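Myosin-2 (PDB 6IXO) moves organelles and other cargo along actin cables in budding yeast, the part described here being its globular cargo-binding tail domain. Local coordinates at residues S100-L105 / K217-E222; A177-E182 / N243-K248; E222-H227 / S382-R387. All blocks are in the same frame, centred on the assembly; numbering follows the deposited sequence. Where two conformers were deposited one is given.

Contact 1: residues S100-L105 / K217-E222; sequences SGVFWL and KSFHIE
F219 turns one edge of its ring, not a face, to the backbone of helix 97-124: F103 N lies near the ring plane, 3.8 Å from F219 CD2. Beside it, V102 CG1 approaches F219 CD2 obliquely, at 3.6 Å. That methyl stands anti to V102 N (chi1 176°), which sends it between F219 and I221. I221 CG1 lies 3.5 Å from V102 CG1. F103 adds its CB, 4.2 Å from F219 CE2. No hydrogen bond crosses here; the contact is apolar and all four residues are buried. F219 and I221 can both face the helix because the chain turns between them. H220, with positive phi, is the C-prime residue of a Schellman motif that ends helix 202-218. Cutting F219 back to an alanine would probably open a gap beside V102 CG1 and leave F103 N without the ring edge it faces. Around the contact, W162 of helix 134-180 also packs on V102, as do C215 and M216 of helix 202-218. V37 touches F219, and F35 lies against the F103 ring. The contact thus sets the end of helix 202-218 against helix 97-124 inside the all-helical tail domain.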
loop_
_atom_site.group_PDB
_atom_site.type_symbol
_atom_site.label_atom_id
_atom_site.label_comp_id
_atom_site.label_asym_id
_atom_site.label_seq_id
_atom_site.Cartn_x
_atom_site.Cartn_y
_atom_site.Cartn_z
ATOM N N SER A 100 10.785 0.935 0.195
ATOM C CA SER A 100 11.087 0.717 -1.233
ATOM C C SER A 100 9.818 0.701 -2.040
ATOM O O SER A 100 9.783 1.180 -3.159
ATOM C CB SER A 100 11.874 -0.557 -1.450
ATOM O OG SER A 100 13.152 -0.429 -0.841
ATOM N N GLY A 101 8.746 0.154 -1.477
ATOM C CA GLY A 101 7.503 0.139 -2.236
ATOM C C GLY A 101 6.938 1.528 -2.452
ATOM O O GLY A 101 6.436 1.853 -3.517
ATOM N N VAL A 102 6.987 2.364 -1.428
ATOM C CA VAL A 102 6.426 3.705 -1.575
ATOM C C VAL A 102 7.276 4.507 -2.585
ATOM O O VAL A 102 6.754 5.262 -3.430
ATOM C CB VAL A 102 6.378 4.435 -0.210
ATOM C CG1 VAL A 102 5.889 5.874 -0.379
ATOM C CG2 VAL A 102 5.422 3.631 0.802
ATOM N N PHE A 103 8.578 4.312 -2.469
ATOM C CA PHE A 103 9.550 4.915 -3.386
ATOM C C PHE A 103 9.155 4.617 -4.827
ATOM O O PHE A 103 9.063 5.527 -5.676
ATOM C CB PHE A 103 10.948 4.351 -3.079
ATOM C CG PHE A 103 12.029 4.869 -4.014
ATOM C CD1 PHE A 103 12.658 6.082 -3.754
ATOM C CD2 PHE A 103 12.434 4.103 -5.102
ATOM C CE1 PHE A 103 13.667 6.564 -4.613
ATOM C CE2 PHE A 103 13.480 4.572 -5.956
ATOM C CZ PHE A 103 14.076 5.794 -5.686
ATOM N N TRP A 104 8.936 3.336 -5.131
ATOM C CA TRP A 104 8.613 2.971 -6.510
ATOM C C TRP A 104 7.223 3.450 -6.914
ATOM O O TRP A 104 7.020 3.832 -8.057
ATOM C CB TRP A 104 8.774 1.452 -6.736
ATOM C CG TRP A 104 10.212 1.150 -6.918
ATOM C CD1 TRP A 104 11.032 0.483 -6.075
ATOM C CD2 TRP A 104 11.034 1.625 -7.993
ATOM N NE1 TRP A 104 12.308 0.473 -6.558
ATOM C CE2 TRP A 104 12.345 1.183 -7.734
ATOM C CE3 TRP A 104 10.785 2.378 -9.142
ATOM C CZ2 TRP A 104 13.404 1.459 -8.588
ATOM C CZ3 TRP A 104 11.860 2.682 -9.987
ATOM C CH2 TRP A 104 13.141 2.212 -9.706
ATOM N N LEU A 105 6.265 3.448 -5.988
ATOM C CA LEU A 105 4.966 4.047 -6.297
ATOM C C LEU A 105 5.123 5.516 -6.693
ATOM O O LEU A 105 4.468 5.996 -7.633
ATOM C CB LEU A 105 4.010 3.920 -5.081
ATOM C CG LEU A 105 3.511 2.468 -4.808
ATOM C CD1 LEU A 105 2.712 2.414 -3.461
ATOM C CD2 LEU A 105 2.651 1.957 -5.961
ATOM N N LYS A 217 4.210 10.235 3.863
ATOM C CA LYS A 217 4.340 11.672 4.126
ATOM C C LYS A 217 5.652 12.270 3.568
ATOM O O LYS A 217 5.662 13.317 2.861
ATOM C CB LYS A 217 4.240 11.921 5.647
ATOM C CG LYS A 217 4.208 13.392 5.991
ATOM C CD LYS A 217 3.573 13.669 7.350
ATOM C CE LYS A 217 3.350 15.188 7.512
ATOM N NZ LYS A 217 2.463 15.523 8.670
ATOM N N SER A 218 6.764 11.608 3.883
ATOM C CA SER A 218 8.073 12.151 3.527
ATOM C C SER A 218 8.273 12.081 2.035
ATOM O O SER A 218 8.979 12.935 1.474
ATOM C CB SER A 218 9.217 11.417 4.211
ATOM O OG SER A 218 9.185 11.594 5.620
ATOM N N PHE A 219 7.684 11.064 1.392
ATOM C CA PHE A 219 7.906 10.892 -0.051
ATOM C C PHE A 219 6.853 11.618 -0.867
ATOM O O PHE A 219 6.720 11.352 -2.065
ATOM C CB PHE A 219 7.929 9.407 -0.464
ATOM C CG PHE A 219 9.093 8.636 0.101
ATOM C CD1 PHE A 219 10.057 9.272 0.885
ATOM C CD2 PHE A 219 9.203 7.257 -0.117
ATOM C CE1 PHE A 219 11.121 8.565 1.442
ATOM C CE2 PHE A 219 10.260 6.545 0.427
ATOM C CZ PHE A 219 11.227 7.205 1.214
ATOM N N HIS A 220 6.107 12.512 -0.207
ATOM C CA HIS A 220 5.123 13.371 -0.857
ATOM C C HIS A 220 4.052 12.573 -1.589
ATOM O O HIS A 220 3.665 12.909 -2.687
ATOM C CB HIS A 220 5.835 14.336 -1.835
ATOM C CG HIS A 220 7.005 15.037 -1.220
ATOM N ND1 HIS A 220 6.859 16.015 -0.259
ATOM C CD2 HIS A 220 8.337 14.883 -1.404
ATOM C CE1 HIS A 220 8.052 16.448 0.106
ATOM N NE2 HIS A 220 8.966 15.779 -0.572
ATOM N N ILE A 221 3.568 11.513 -0.975
ATOM C CA ILE A 221 2.526 10.706 -1.597
ATOM C C ILE A 221 1.177 11.303 -1.288
ATOM O O ILE A 221 0.918 11.694 -0.152
ATOM C CB ILE A 221 2.532 9.246 -1.086
ATOM C CG1 ILE A 221 3.859 8.581 -1.410
ATOM C CG2 ILE A 221 1.386 8.458 -1.732
ATOM C CD1 ILE A 221 4.138 8.538 -2.892
ATOM N N GLU A 222 0.308 11.333 -2.285
ATOM C CA GLU A 222 -1.040 11.881 -2.137
ATOM C C GLU A 222 -1.845 11.169 -0.996
ATOM O O GLU A 222 -1.866 9.942 -0.917
ATOM C CB GLU A 222 -1.738 11.787 -3.509
ATOM C CG GLU A 222 -1.145 12.752 -4.642
ATOM C CD GLU A 222 0.045 12.179 -5.498
ATOM O OE1 GLU A 222 0.293 12.721 -6.627
ATOM O OE2 GLU A 222 0.755 11.227 -5.065
#

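Contact 2: residues A177-E182 / N243-K248; sequences AVVISE and NELIMK
V179 meets L245 and K248 with its two methyl groups. V179 CG1 lies 3.8 Å from L245 CD2, and V179 CG2 3.9 Å from L245 CG. The two side chains run past each other in opposite directions. CG1 of V179 also touches the aliphatic part of K248, with K248 CE at 3.8 Å. The lysine chain is extended up to CE and then bends at its last torsion (chi4 -73°). There it crosses I180 at about a right angle, and I180 CD1 comes 3.9 Å from K248 NZ. The contact packs the last turn of helix 134-180 against the C-terminal part of helix 223-247 within the tail domain. Helix 134-180 closes with a wider pi-type turn, and S181 OG donates back to A177 O at 2.7 Å. On the other side, K248 N bonds to L245 O at 3.1 Å. Farther out, L260 of helix 254-273 packs on both V178 and L245. N263 and R256 bond to the carbonyls of V178 and I180. The K248 ammonium has a cation-pi partner in F251. No hydrogen bond or salt bridge joins the two segments. The lysine lends its methylene chain to the apolar patch, while its charge is probably eased by the F251 ring.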
loop_
_atom_site.group_PDB
_atom_site.type_symbol
_atom_site.label_atom_id
_atom_site.label_comp_id
_atom_site.label_asym_id
_atom_site.label_seq_id
_atom_site.Cartn_x
_atom_site.Cartn_y
_atom_site.Cartn_z
ATOM N N ALA A 177 0.449 -10.422 17.589
ATOM C CA ALA A 177 0.410 -9.145 18.314
ATOM C C ALA A 177 -0.982 -8.832 18.881
ATOM O O ALA A 177 -1.119 -8.424 20.038
ATOM C CB ALA A 177 0.860 -8.020 17.374
ATOM N N VAL A 178 -2.017 -8.993 18.063
ATOM C CA VAL A 178 -3.375 -8.629 18.482
ATOM C C VAL A 178 -4.009 -9.703 19.370
ATOM O O VAL A 178 -4.552 -9.402 20.419
ATOM C CB VAL A 178 -4.265 -8.368 17.253
ATOM C CG1 VAL A 178 -5.724 -8.167 17.629
ATOM C CG2 VAL A 178 -3.730 -7.125 16.451
ATOM N N VAL A 179 -3.920 -10.962 18.925
ATOM C CA VAL A 179 -4.694 -12.053 19.535
ATOM C C VAL A 179 -3.967 -12.716 20.692
ATOM O O VAL A 179 -4.560 -13.050 21.708
ATOM C CB VAL A 179 -5.059 -13.105 18.447
ATOM C CG1 VAL A 179 -5.823 -14.274 19.049
ATOM C CG2 VAL A 179 -5.930 -12.443 17.366
ATOM N N ILE A 180 -2.675 -12.920 20.538
ATOM C CA ILE A 180 -1.928 -13.757 21.473
ATOM C C ILE A 180 -1.101 -12.953 22.489
ATOM O O ILE A 180 -1.119 -13.276 23.669
ATOM C CB ILE A 180 -0.952 -14.722 20.706
ATOM C CG1 ILE A 180 -1.726 -15.620 19.740
ATOM C CG2 ILE A 180 -0.123 -15.567 21.706
ATOM C CD1 ILE A 180 -2.663 -16.627 20.458
ATOM N N SER A 181 -0.338 -11.947 22.033
ATOM C CA SER A 181 0.581 -11.218 22.938
ATOM C C SER A 181 -0.193 -10.514 24.051
ATOM O O SER A 181 -1.273 -9.963 23.833
ATOM C CB SER A 181 1.437 -10.169 22.207
ATOM O OG SER A 181 0.697 -8.977 21.984
ATOM N N GLU A 182 0.369 -10.546 25.252
ATOM C CA GLU A 182 -0.313 -9.968 26.387
ATOM C C GLU A 182 0.083 -8.530 26.558
ATOM O O GLU A 182 1.237 -8.214 26.829
ATOM C CB GLU A 182 -0.020 -10.770 27.656
ATOM C CG GLU A 182 -0.653 -12.141 27.626
ATOM C CD GLU A 182 -0.527 -12.860 28.948
ATOM O OE1 GLU A 182 0.613 -13.215 29.321
ATOM O OE2 GLU A 182 -1.562 -13.034 29.631
ATOM N N ASN A 243 -11.007 -14.146 12.813
ATOM C CA ASN A 243 -11.141 -15.535 12.442
ATOM C C ASN A 243 -10.339 -16.397 13.401
ATOM O O ASN A 243 -10.780 -17.467 13.770
ATOM C CB ASN A 243 -10.689 -15.771 11.002
ATOM C CG ASN A 243 -11.648 -15.139 9.971
ATOM O OD1 ASN A 243 -12.777 -14.749 10.306
ATOM N ND2 ASN A 243 -11.218 -15.094 8.712
ATOM N N GLU A 244 -9.172 -15.935 13.822
ATOM C CA GLU A 244 -8.394 -16.732 14.783
ATOM C C GLU A 244 -9.104 -16.765 16.116
ATOM O O GLU A 244 -9.179 -17.820 16.780
ATOM C CB GLU A 244 -6.980 -16.168 14.967
ATOM C CG GLU A 244 -6.079 -16.375 13.716
ATOM C CD GLU A 244 -5.811 -17.843 13.437
ATOM O OE1 GLU A 244 -5.721 -18.659 14.397
ATOM O OE2 GLU A 244 -5.702 -18.199 12.247
ATOM N N LEU A 245 -9.606 -15.607 16.533
ATOM C CA LEU A 245 -10.270 -15.539 17.811
ATOM C C LEU A 245 -11.476 -16.459 17.855
ATOM O O LEU A 245 -11.707 -17.159 18.836
ATOM C CB LEU A 245 -10.706 -14.100 18.106
ATOM C CG LEU A 245 -9.600 -13.198 18.590
ATOM C CD1 LEU A 245 -10.017 -11.691 18.359
ATOM C CD2 LEU A 245 -9.358 -13.443 20.081
ATOM N N ILE A 246 -12.267 -16.476 16.790
ATOM C CA ILE A 246 -13.553 -17.168 16.915
ATOM C C ILE A 246 -13.395 -18.709 16.931
ATOM O O ILE A 246 -14.320 -19.444 17.342
ATOM C CB ILE A 246 -14.532 -16.746 15.771
ATOM C CG1 ILE A 246 -15.975 -17.080 16.209
ATOM C CG2 ILE A 246 -14.099 -17.347 14.383
ATOM C CD1 ILE A 246 -17.055 -16.489 15.374
ATOM N N MET A 247 -12.236 -19.201 16.493
ATOM C CA MET A 247 -11.980 -20.666 16.572
ATOM C C MET A 247 -11.508 -21.138 17.949
ATOM O O MET A 247 -11.445 -22.330 18.211
ATOM C CB MET A 247 -10.924 -21.064 15.540
ATOM C CG MET A 247 -11.354 -20.828 14.106
ATOM S SD MET A 247 -10.221 -21.583 12.899
ATOM C CE MET A 247 -8.843 -20.436 13.000
ATOM N N LYS A 248 -11.124 -20.214 18.831
ATOM C CA LYS A 248 -10.430 -20.649 20.034
ATOM C C LYS A 248 -11.433 -21.076 21.102
ATOM O O LYS A 248 -12.338 -20.330 21.446
ATOM C CB LYS A 248 -9.506 -19.542 20.561
ATOM C CG LYS A 248 -8.304 -19.348 19.583
ATOM C CD LYS A 248 -7.332 -18.298 20.094
ATOM C CE LYS A 248 -6.199 -18.090 19.069
ATOM N NZ LYS A 248 -5.250 -19.234 19.047
#

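Contact 3: residues E222-H227 / S382-R387; sequences ENEVFH and SLIKTR
I384 lays CD1 against the aliphatic part of E222, 3.5 Å from E222 CB and 3.6 Å from E222 CG. Its CG1 sits between the backbone N and the carbonyl carbon (chi1 69°), which sends CD1 to E222 and leaves CG2 for E224. The second contact is looser: I384 CG2 is 4.1 Å from E224 CD. E222 does two jobs. Its CB and CG pack on the isoleucine, and its carboxylate, carried round by a bend at chi2 (88°), goes to R387. The arginine grips it side-on with two nitrogens. R387 NE donates to E222 OE1 and R387 NH2 to E222 OE2, each at 3.2 Å. The first bond is nearly straight, with an N-H...O angle of 168°, and the second only a little less so. Each oxygen is met on its syn side, and the carboxylate and guanidinium planes are nearly parallel. Two bonds between flat groups fix the rotation of both. A water gives the carboxylate a third bond, donating to E222 OE1 with its O 2.6 Å away; it also donates, over a longer distance, to K385 O. The water thus links the glutamate loosely to the K385 carbonyl. The positive guanidinium would probably favour the ionised form of E222.

E222 is also the N-cap residue of helix 223-247, and V225 N bonds to E222 O at 2.9 Å. The salt bridge is therefore made right at the start of that helix. The partner segment belongs to the long connection between helix 336-350 and helix 403-415. F381, just before it, touches E222 and V225. T386 and R387 also pack on R109 of helix 97-124, so this surface loop bridges the start of helix 223-247 and the middle of helix 97-124.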
loop_
_atom_site.group_PDB
_atom_site.type_symbol
_atom_site.label_atom_id
_atom_site.label_comp_id
_atom_site.label_asym_id
_atom_site.label_seq_id
_atom_site.Cartn_x
_atom_site.Cartn_y
_atom_site.Cartn_z
ATOM N N GLU A 222 0.308 11.333 -2.285
ATOM C CA GLU A 222 -1.040 11.881 -2.137
ATOM C C GLU A 222 -1.845 11.169 -0.996
ATOM O O GLU A 222 -1.866 9.942 -0.917
ATOM C CB GLU A 222 -1.738 11.787 -3.509
ATOM C CG GLU A 222 -1.145 12.752 -4.642
ATOM C CD GLU A 222 0.045 12.179 -5.498
ATOM O OE1 GLU A 222 0.293 12.721 -6.627
ATOM O OE2 GLU A 222 0.755 11.227 -5.065
ATOM N N ASN A 223 -2.477 11.950 -0.109
ATOM C CA ASN A 223 -3.151 11.399 1.072
ATOM C C ASN A 223 -4.226 10.350 0.760
ATOM O O ASN A 223 -4.467 9.447 1.570
ATOM C CB ASN A 223 -3.773 12.527 1.913
ATOM C CG ASN A 223 -2.772 13.174 2.870
ATOM O OD1 ASN A 223 -1.685 12.636 3.118
ATOM N ND2 ASN A 223 -3.141 14.336 3.422
ATOM N N GLU A 224 -4.886 10.460 -0.388
ATOM C CA GLU A 224 -5.867 9.431 -0.785
ATOM C C GLU A 224 -5.246 8.046 -0.858
ATOM O O GLU A 224 -5.895 7.038 -0.601
ATOM C CB GLU A 224 -6.465 9.759 -2.157
ATOM C CG GLU A 224 -7.347 10.969 -2.154
ATOM C CD GLU A 224 -6.602 12.282 -2.439
ATOM O OE1 GLU A 224 -5.344 12.328 -2.445
ATOM O OE2 GLU A 224 -7.305 13.282 -2.661
ATOM N N VAL A 225 -3.986 7.995 -1.241
ATOM C CA VAL A 225 -3.334 6.718 -1.412
ATOM C C VAL A 225 -3.025 6.110 -0.041
ATOM O O VAL A 225 -3.189 4.896 0.201
ATOM C CB VAL A 225 -2.040 6.884 -2.218
ATOM C CG1 VAL A 225 -1.232 5.599 -2.175
ATOM C CG2 VAL A 225 -2.358 7.307 -3.693
ATOM N N PHE A 226 -2.562 6.961 0.858
ATOM C CA PHE A 226 -2.360 6.542 2.244
ATOM C C PHE A 226 -3.663 5.972 2.835
ATOM O O PHE A 226 -3.685 4.889 3.474
ATOM C CB PHE A 226 -1.858 7.729 3.077
ATOM C CG PHE A 226 -1.860 7.425 4.594
ATOM C CD1 PHE A 226 -0.911 6.584 5.122
ATOM C CD2 PHE A 226 -2.778 8.004 5.413
ATOM C CE1 PHE A 226 -0.879 6.271 6.525
ATOM C CE2 PHE A 226 -2.782 7.724 6.822
ATOM C CZ PHE A 226 -1.823 6.851 7.370
ATOM N N HIS A 227 -4.762 6.708 2.641
ATOM C CA HIS A 227 -6.062 6.255 3.138
ATOM C C HIS A 227 -6.409 4.873 2.594
ATOM O O HIS A 227 -6.872 4.005 3.326
ATOM C CB HIS A 227 -7.188 7.243 2.779
ATOM C CG HIS A 227 -8.508 6.872 3.382
ATOM N ND1 HIS A 227 -9.439 6.094 2.722
ATOM C CD2 HIS A 227 -9.027 7.115 4.610
ATOM C CE1 HIS A 227 -10.479 5.889 3.513
ATOM N NE2 HIS A 227 -10.253 6.497 4.664
ATOM N N SER A 382 -5.051 5.888 -9.555
ATOM C CA SER A 382 -5.765 6.006 -10.826
ATOM C C SER A 382 -7.026 6.875 -10.641
ATOM O O SER A 382 -7.685 7.263 -11.628
ATOM C CB SER A 382 -6.144 4.624 -11.371
ATOM O OG SER A 382 -7.268 4.111 -10.655
ATOM N N LEU A 383 -7.357 7.166 -9.380
ATOM C CA LEU A 383 -8.584 7.878 -9.060
ATOM C C LEU A 383 -8.344 9.372 -8.874
ATOM O O LEU A 383 -9.280 10.130 -8.656
ATOM C CB LEU A 383 -9.231 7.325 -7.775
ATOM C CG LEU A 383 -9.540 5.832 -7.792
ATOM C CD1 LEU A 383 -10.133 5.462 -6.410
ATOM C CD2 LEU A 383 -10.488 5.466 -8.895
ATOM N N ILE A 384 -7.087 9.789 -8.905
ATOM C CA ILE A 384 -6.814 11.196 -8.664
ATOM C C ILE A 384 -6.047 11.814 -9.843
ATOM O O ILE A 384 -5.379 11.114 -10.631
ATOM C CB ILE A 384 -6.032 11.404 -7.366
ATOM C CG1 ILE A 384 -4.624 10.866 -7.510
ATOM C CG2 ILE A 384 -6.715 10.672 -6.170
ATOM C CD1 ILE A 384 -3.861 10.944 -6.214
ATOM N N LYS A 385 -6.170 13.130 -9.939
ATOM C CA LYS A 385 -5.609 13.911 -11.038
ATOM C C LYS A 385 -4.120 13.738 -11.024
ATOM O O LYS A 385 -3.519 13.666 -9.953
ATOM C CB LYS A 385 -5.981 15.381 -10.887
ATOM N N THR A 386 -3.508 13.647 -12.196
ATOM C CA THR A 386 -2.067 13.440 -12.246
ATOM C C THR A 386 -1.286 14.684 -11.891
ATOM O O THR A 386 -1.819 15.807 -11.872
ATOM C CB THR A 386 -1.600 12.938 -13.633
ATOM O OG1 THR A 386 -1.971 13.874 -14.658
ATOM C CG2 THR A 386 -2.241 11.617 -13.931
ATOM N N ARG A 387 -0.010 14.453 -11.606
ATOM C CA ARG A 387 0.930 15.511 -11.263
ATOM C C ARG A 387 1.112 16.492 -12.450
ATOM O O ARG A 387 1.633 16.119 -13.509
ATOM C CB ARG A 387 2.265 14.873 -10.820
ATOM C CG ARG A 387 2.086 13.785 -9.704
ATOM C CD ARG A 387 3.430 13.136 -9.233
ATOM N NE ARG A 387 3.240 12.476 -7.927
ATOM C CZ ARG A 387 4.097 11.647 -7.317
ATOM N NH1 ARG A 387 5.256 11.308 -7.880
ATOM N NH2 ARG A 387 3.771 11.131 -6.123
HETATM O O HOH W 1 -0.951 12.035 -8.758
#

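How the contacts relate
Contact 1 is core, contact 2 is partly buried and contact 3 lies at the surface. The chemistry follows: contact 1 is wholly apolar, contact 2 mixes aliphatic packing with one lysine, and contact 3 centres on a salt bridge and a water. Contacts 1 and 3 touch and share E222, with centres about 11 Å apart. Helix 97-124, used by contact 1, also packs on the loop of contact 3. Contacts 2 and 3 both use helix 223-247, one at its end and one at its start, with centres about 34 Å apart. Contact 2 does not touch either of the others. All three involve a helix end: of 202-218, of 134-180 and 223-247, and the start of 223-247.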